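Local coordinates for fructokinase (Silicibacter sp., PDB 3C8U), which probably transfers the gamma phosphate of ATP to fructose or a related sugar, as a kinase of the P-loop NTPase fold, at residues A[53-58]-A[128-133]; A[60-65]-A[81-86]. All blocks are in the same frame, centred on the assembly; numbering follows the deposited sequence.

Contact 1 (A[53-58]-A[128-133])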
loop_
_atom_site.group_PDB
_atom_site.type_symbol
_atom_site.label_atom_id
_atom_site.label_comp_id
_atom_site.label_asym_id
_atom_site.label_seq_id
_atom_site.Cartn_x
_atom_site.Cartn_y
_atom_site.Cartn_z
ATOM N N ALA A 53 0.644 -14.149 -8.901
ATOM C CA ALA A 53 0.451 -13.017 -8.012
ATOM C C ALA A 53 0.753 -11.746 -8.729
ATOM O O ALA A 53 1.589 -11.694 -9.632
ATOM C CB ALA A 53 1.384 -13.136 -6.783
ATOM N N GLU A 54 0.031 -10.719 -8.311
ATOM C CA GLU A 54 0.224 -9.349 -8.789
ATOM C C GLU A 54 0.041 -8.327 -7.679
ATOM O O GLU A 54 -0.658 -8.572 -6.707
ATOM C CB GLU A 54 -0.724 -9.073 -9.949
ATOM C CG GLU A 54 -0.311 -9.814 -11.205
ATOM C CD GLU A 54 -1.297 -9.699 -12.339
ATOM O OE1 GLU A 54 -1.395 -8.612 -12.937
ATOM O OE2 GLU A 54 -1.952 -10.714 -12.651
ATOM N N VAL A 55 0.664 -7.180 -7.879
ATOM C CA VAL A 55 0.635 -6.094 -6.902
ATOM C C VAL A 55 -0.465 -5.099 -7.265
ATOM O O VAL A 55 -0.518 -4.599 -8.382
ATOM C CB VAL A 55 2.007 -5.384 -6.776
ATOM C CG1 VAL A 55 1.907 -4.251 -5.738
ATOM C CG2 VAL A 55 3.126 -6.404 -6.393
ATOM N N VAL A 56 -1.326 -4.828 -6.291
ATOM C CA VAL A 56 -2.444 -3.884 -6.441
ATOM C C VAL A 56 -2.203 -2.700 -5.483
ATOM O O VAL A 56 -2.355 -2.816 -4.264
ATOM C CB VAL A 56 -3.800 -4.558 -6.159
ATOM C CG1 VAL A 56 -4.974 -3.477 -6.175
ATOM C CG2 VAL A 56 -4.055 -5.732 -7.141
ATOM N N PRO A 57 -1.766 -1.554 -6.010
ATOM C CA PRO A 57 -1.595 -0.440 -5.072
ATOM C C PRO A 57 -2.881 0.257 -4.664
ATOM O O PRO A 57 -3.838 0.350 -5.447
ATOM C CB PRO A 57 -0.739 0.542 -5.869
ATOM C CG PRO A 57 -0.227 -0.213 -6.994
ATOM C CD PRO A 57 -1.205 -1.227 -7.322
HETATM N N MSE A 58 -2.866 0.779 -3.445
HETATM C CA MSE A 58 -3.991 1.581 -2.917
HETATM C C MSE A 58 -3.992 3.034 -3.389
HETATM O O MSE A 58 -4.975 3.706 -3.258
HETATM C CB MSE A 58 -4.120 1.479 -1.383
HETATM C CG MSE A 58 -3.251 2.295 -0.530
HETATM SE SE MSE A 58 -3.971 2.555 1.352
HETATM C CE MSE A 58 -5.261 3.853 0.992
ATOM N N ILE A 128 -1.501 -8.962 -4.007
ATOM C CA ILE A 128 -0.698 -8.336 -2.982
ATOM C C ILE A 128 -1.101 -6.878 -3.024
ATOM O O ILE A 128 -0.789 -6.167 -3.975
ATOM C CB ILE A 128 0.802 -8.454 -3.206
ATOM C CG1 ILE A 128 1.222 -9.925 -3.242
ATOM C CG2 ILE A 128 1.572 -7.645 -2.126
ATOM C CD1 ILE A 128 2.618 -10.076 -3.677
ATOM N N ILE A 129 -1.827 -6.483 -1.986
ATOM C CA ILE A 129 -2.380 -5.132 -1.875
ATOM C C ILE A 129 -1.348 -4.362 -1.079
ATOM O O ILE A 129 -0.960 -4.785 -0.002
ATOM C CB ILE A 129 -3.726 -5.109 -1.114
ATOM C CG1 ILE A 129 -4.732 -6.120 -1.675
ATOM C CG2 ILE A 129 -4.322 -3.658 -1.055
ATOM C CD1 ILE A 129 -4.936 -6.035 -3.122
ATOM N N GLU A 130 -0.865 -3.261 -1.649
ATOM C CA GLU A 130 0.171 -2.472 -1.023
ATOM C C GLU A 130 -0.311 -1.062 -0.755
ATOM O O GLU A 130 -0.946 -0.425 -1.576
ATOM C CB GLU A 130 1.503 -2.516 -1.812
ATOM C CG GLU A 130 1.550 -1.677 -3.036
ATOM C CD GLU A 130 2.917 -1.600 -3.677
ATOM O OE1 GLU A 130 3.859 -2.247 -3.188
ATOM O OE2 GLU A 130 3.026 -0.919 -4.720
ATOM N N GLY A 131 -0.032 -0.610 0.456
ATOM C CA GLY A 131 -0.382 0.774 0.873
ATOM C C GLY A 131 0.145 1.169 2.230
ATOM O O GLY A 131 0.745 0.388 2.933
ATOM N N ASN A 132 -0.154 2.389 2.630
ATOM C CA ASN A 132 0.312 2.900 3.910
ATOM C C ASN A 132 -0.609 2.558 5.080
ATOM O O ASN A 132 -0.183 2.572 6.221
ATOM C CB ASN A 132 0.529 4.414 3.804
ATOM C CG ASN A 132 1.606 4.766 2.795
ATOM O OD1 ASN A 132 2.637 4.075 2.709
ATOM N ND2 ASN A 132 1.387 5.810 2.038
ATOM N N TYR A 133 -1.885 2.293 4.777
ATOM C CA TYR A 133 -2.934 2.184 5.811
ATOM C C TYR A 133 -3.638 0.840 5.875
ATOM O O TYR A 133 -4.842 0.794 6.117
ATOM C CB TYR A 133 -3.976 3.308 5.637
ATOM C CG TYR A 133 -3.315 4.669 5.584
ATOM C CD1 TYR A 133 -2.610 5.159 6.680
ATOM C CD2 TYR A 133 -3.359 5.446 4.438
ATOM C CE1 TYR A 133 -1.975 6.392 6.629
ATOM C CE2 TYR A 133 -2.726 6.677 4.384
ATOM C CZ TYR A 133 -2.039 7.144 5.478
ATOM O OH TYR A 133 -1.407 8.374 5.417
#

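Contact 2 (A[60-65]-A[81-86])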
loop_
_atom_site.group_PDB
_atom_site.type_symbol
_atom_site.label_atom_id
_atom_site.label_comp_id
_atom_site.label_asym_id
_atom_site.label_seq_id
_atom_site.Cartn_x
_atom_site.Cartn_y
_atom_site.Cartn_z
ATOM N N GLY A 60 -4.331 4.553 -6.070
ATOM C CA GLY A 60 -5.329 4.915 -7.091
ATOM C C GLY A 60 -6.586 5.457 -6.452
ATOM O O GLY A 60 -7.471 5.990 -7.117
ATOM N N PHE A 61 -6.641 5.315 -5.133
ATOM C CA PHE A 61 -7.823 5.674 -4.353
ATOM C C PHE A 61 -7.723 7.008 -3.665
ATOM O O PHE A 61 -8.588 7.379 -2.886
ATOM C CB PHE A 61 -8.196 4.541 -3.390
ATOM C CG PHE A 61 -8.833 3.395 -4.116
ATOM C CD1 PHE A 61 -10.196 3.405 -4.362
ATOM C CD2 PHE A 61 -8.051 2.390 -4.670
ATOM C CE1 PHE A 61 -10.777 2.408 -5.085
ATOM C CE2 PHE A 61 -8.630 1.386 -5.414
ATOM C CZ PHE A 61 -9.987 1.387 -5.623
ATOM N N HIS A 62 -6.673 7.750 -3.991
ATOM C CA HIS A 62 -6.633 9.148 -3.566
ATOM C C HIS A 62 -7.856 9.843 -4.131
ATOM O O HIS A 62 -8.261 9.635 -5.285
ATOM C CB HIS A 62 -5.439 9.915 -4.137
ATOM C CG HIS A 62 -4.164 9.764 -3.393
ATOM N ND1 HIS A 62 -3.232 8.806 -3.718
ATOM C CD2 HIS A 62 -3.612 10.511 -2.401
ATOM C CE1 HIS A 62 -2.172 8.947 -2.935
ATOM N NE2 HIS A 62 -2.367 9.989 -2.148
ATOM N N LEU A 63 -8.405 10.739 -3.333
ATOM C CA LEU A 63 -9.385 11.688 -3.858
ATOM C C LEU A 63 -8.681 12.668 -4.780
ATOM O O LEU A 63 -7.501 12.964 -4.595
ATOM C CB LEU A 63 -10.024 12.480 -2.718
ATOM C CG LEU A 63 -10.912 11.707 -1.761
ATOM C CD1 LEU A 63 -11.628 12.724 -0.834
ATOM C CD2 LEU A 63 -11.883 10.860 -2.539
ATOM N N ASP A 64 -9.437 13.235 -5.721
ATOM C CA ASP A 64 -8.892 14.263 -6.616
ATOM C C ASP A 64 -8.748 15.572 -5.856
ATOM O O ASP A 64 -9.487 15.859 -4.915
ATOM C CB ASP A 64 -9.793 14.472 -7.827
ATOM C CG ASP A 64 -9.140 15.324 -8.921
ATOM O OD1 ASP A 64 -8.313 14.772 -9.691
ATOM O OD2 ASP A 64 -9.521 16.506 -9.053
ATOM N N ASN A 65 -7.820 16.384 -6.320
ATOM C CA ASN A 65 -7.559 17.694 -5.714
ATOM C C ASN A 65 -8.810 18.576 -5.705
ATOM O O ASN A 65 -8.975 19.438 -4.851
ATOM C CB ASN A 65 -6.418 18.412 -6.460
ATOM C CG ASN A 65 -5.106 17.761 -6.233
ATOM O OD1 ASN A 65 -4.995 16.888 -5.372
ATOM N ND2 ASN A 65 -4.084 18.159 -6.998
ATOM N N GLU A 81 -7.504 10.434 5.486
ATOM C CA GLU A 81 -8.800 11.066 5.184
ATOM C C GLU A 81 -8.855 11.630 3.756
ATOM O O GLU A 81 -9.914 12.024 3.239
ATOM C CB GLU A 81 -9.169 12.142 6.201
ATOM C CG GLU A 81 -8.226 13.288 6.225
ATOM C CD GLU A 81 -7.163 13.171 7.300
ATOM O OE1 GLU A 81 -6.632 12.043 7.549
ATOM O OE2 GLU A 81 -6.844 14.245 7.866
ATOM N N THR A 82 -7.721 11.592 3.095
ATOM C CA THR A 82 -7.629 12.017 1.704
ATOM C C THR A 82 -7.811 10.872 0.710
ATOM O O THR A 82 -7.708 11.053 -0.492
ATOM C CB THR A 82 -6.327 12.819 1.430
ATOM O OG1 THR A 82 -5.174 11.956 1.382
ATOM C CG2 THR A 82 -6.171 13.881 2.520
ATOM N N PHE A 83 -8.123 9.701 1.230
ATOM C CA PHE A 83 -8.402 8.528 0.379
ATOM C C PHE A 83 -9.890 8.221 0.333
ATOM O O PHE A 83 -10.624 8.507 1.265
ATOM C CB PHE A 83 -7.653 7.294 0.880
ATOM C CG PHE A 83 -6.183 7.312 0.540
ATOM C CD1 PHE A 83 -5.298 7.986 1.339
ATOM C CD2 PHE A 83 -5.714 6.719 -0.611
ATOM C CE1 PHE A 83 -3.982 8.061 1.016
ATOM C CE2 PHE A 83 -4.365 6.780 -0.940
ATOM C CZ PHE A 83 -3.512 7.452 -0.135
ATOM N N ASP A 84 -10.305 7.658 -0.793
ATOM C CA ASP A 84 -11.648 7.074 -0.933
ATOM C C ASP A 84 -11.667 5.725 -0.235
ATOM O O ASP A 84 -11.512 4.683 -0.868
ATOM C CB ASP A 84 -12.027 6.936 -2.416
ATOM C CG ASP A 84 -13.365 6.290 -2.631
ATOM O OD1 ASP A 84 -14.194 6.219 -1.677
ATOM O OD2 ASP A 84 -13.570 5.807 -3.769
ATOM N N PHE A 85 -11.828 5.751 1.087
ATOM C CA PHE A 85 -11.786 4.507 1.884
ATOM C C PHE A 85 -12.858 3.502 1.462
ATOM O O PHE A 85 -12.587 2.337 1.229
ATOM C CB PHE A 85 -11.945 4.767 3.383
ATOM C CG PHE A 85 -12.198 3.497 4.144
ATOM C CD1 PHE A 85 -11.166 2.600 4.359
ATOM C CD2 PHE A 85 -13.476 3.169 4.593
ATOM C CE1 PHE A 85 -11.415 1.395 5.003
ATOM C CE2 PHE A 85 -13.717 1.956 5.236
ATOM C CZ PHE A 85 -12.685 1.090 5.436
ATOM N N GLU A 86 -14.089 3.982 1.317
ATOM C CA GLU A 86 -15.218 3.112 1.006
ATOM C C GLU A 86 -15.018 2.455 -0.368
ATOM O O GLU A 86 -15.328 1.279 -0.560
ATOM C CB GLU A 86 -16.574 3.862 1.078
ATOM C CG GLU A 86 -16.929 4.478 2.443
ATOM C CD GLU A 86 -18.420 4.859 2.578
ATOM O OE1 GLU A 86 -19.279 3.955 2.536
ATOM O OE2 GLU A 86 -18.742 6.063 2.713
#

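Contact 1 (A[53-58]-A[128-133])
At the edge of the Tyr-133 ring, near its plane, sits the selenomethionine methyl: Met-58 CE is 4.2 Å from Tyr-133 CD2. Asn-132 CB, from the preceding residue, covers one face of that ring, over its centre. The other flat group is the carboxylate of Glu-130. Val-55 CG1 sits over one face of it, 3.5 Å from Glu-130 CD, while the Pro-57 ring brings CG to 4.0 Å from Glu-130 OE2. Val-55 CG1 can do this because it stands anti to the backbone N (chi1 180°). The two carboxylate oxygens are gripped by helix 36-48, OE1 by Ser-39 OG and OE2 by Ser-36 OG, which fixes the group's rotation. With an alanine here, the hydroxyls of Ser-36 and Ser-39 would probably lose this acceptor and a gap would be likely to open beside Val-55 CG1. On the sheet face opposite Glu-130, Val-56 and Ile-129 lie side by side, with Ile-129 CD1 folded back to 3.6 Å from Val-56 CB. Met-58 CG packs 3.5 Å from Gly-131 CA.

The backbones are joined as parallel strands. Ile-128 N bonds to Glu-54 O, Val-56 N to Ile-128 O at 2.7 Å, Glu-130 N to Val-56 O, and Met-58 N to Glu-130 O. Strand 53-57 is outermost in the five-stranded parallel sheet of a P-loop kinase-like fold, and 126-131 is its inner neighbour, bonded on its far side to strand 23-28. Helix 36-48 packs over Val-55 and Ile-128; helix 85-97 covers the opposite face through Leu-91 on Val-56 and both Phe-88 and Leu-95 on Ile-129.

Contact 2 (A[60-65]-A[81-86])
Two backbone hydrogen bonds tie His-62 and its neighbours to the chain around Phe-83. Asp-84 N donates to Phe-61 O at 2.7 Å, and Leu-63 N to Thr-82 O at 2.9 Å, both nearly straight at 173°. They flank the facing pair His-62 and Phe-83, whose CA atoms are 4.4 Å apart, and make a single isolated bridge rather than a sheet.

Among the aromatic contacts, the side chains of His-62 and Phe-83 lie side by side and point the same way, their ring planes inclined at 37°. Phe-83 CZ comes over one face of the imidazole, toward its rim, 3.4 Å from His-62 NE2. His-62 CG stands anti to its carbonyl carbon, and this turns the imidazole back toward Phe-83. Asp-59 O bonds to His-62 ND1, fixing the imidazole's turn, and Phe-106 stacks on the same ring.

The bridge joins the loop that follows strand 53-57 to the start of helix 85-97. Asp-84 is the N-cap of that helix, its OD1 accepting from Gly-87 N, and it is also the centre of an inverse gamma turn.

The remaining contacts are van der Waals ones, of Leu-63 and Phe-61 with Thr-82 and Asp-84. Leu-63 CD2 reaches Asp-84 CB at 3.9 Å, the two side chains crossing at about a right angle, and Leu-63 CG lies 3.5 Å from Thr-82 O. Phe-61 CD1 lies 3.9 Å from Asp-84 O, with the ring and carboxylate planes 49° apart.

Contact 2 is nested inside the chain loop that contact 1 closes: strand 53-57 runs out through Met-58 into 60-65, and helix 85-97, which Asp-84 caps, runs back across the sheet face that carries Val-56 and Ile-129. Their centres are 15 Å apart, yet they meet at Phe-83, whose CD2 lies 3.3 Å from Met-58 CE and whose CE1 lies 3.9 Å from Tyr-133 CE2. Contact 1 also reaches the probable nucleotide site. Asn-132 OD1 bonds to Lys-35 of a probable Walker A P-loop, so 128-133 links that loop, through Tyr-133, to Phe-83 of contact 2.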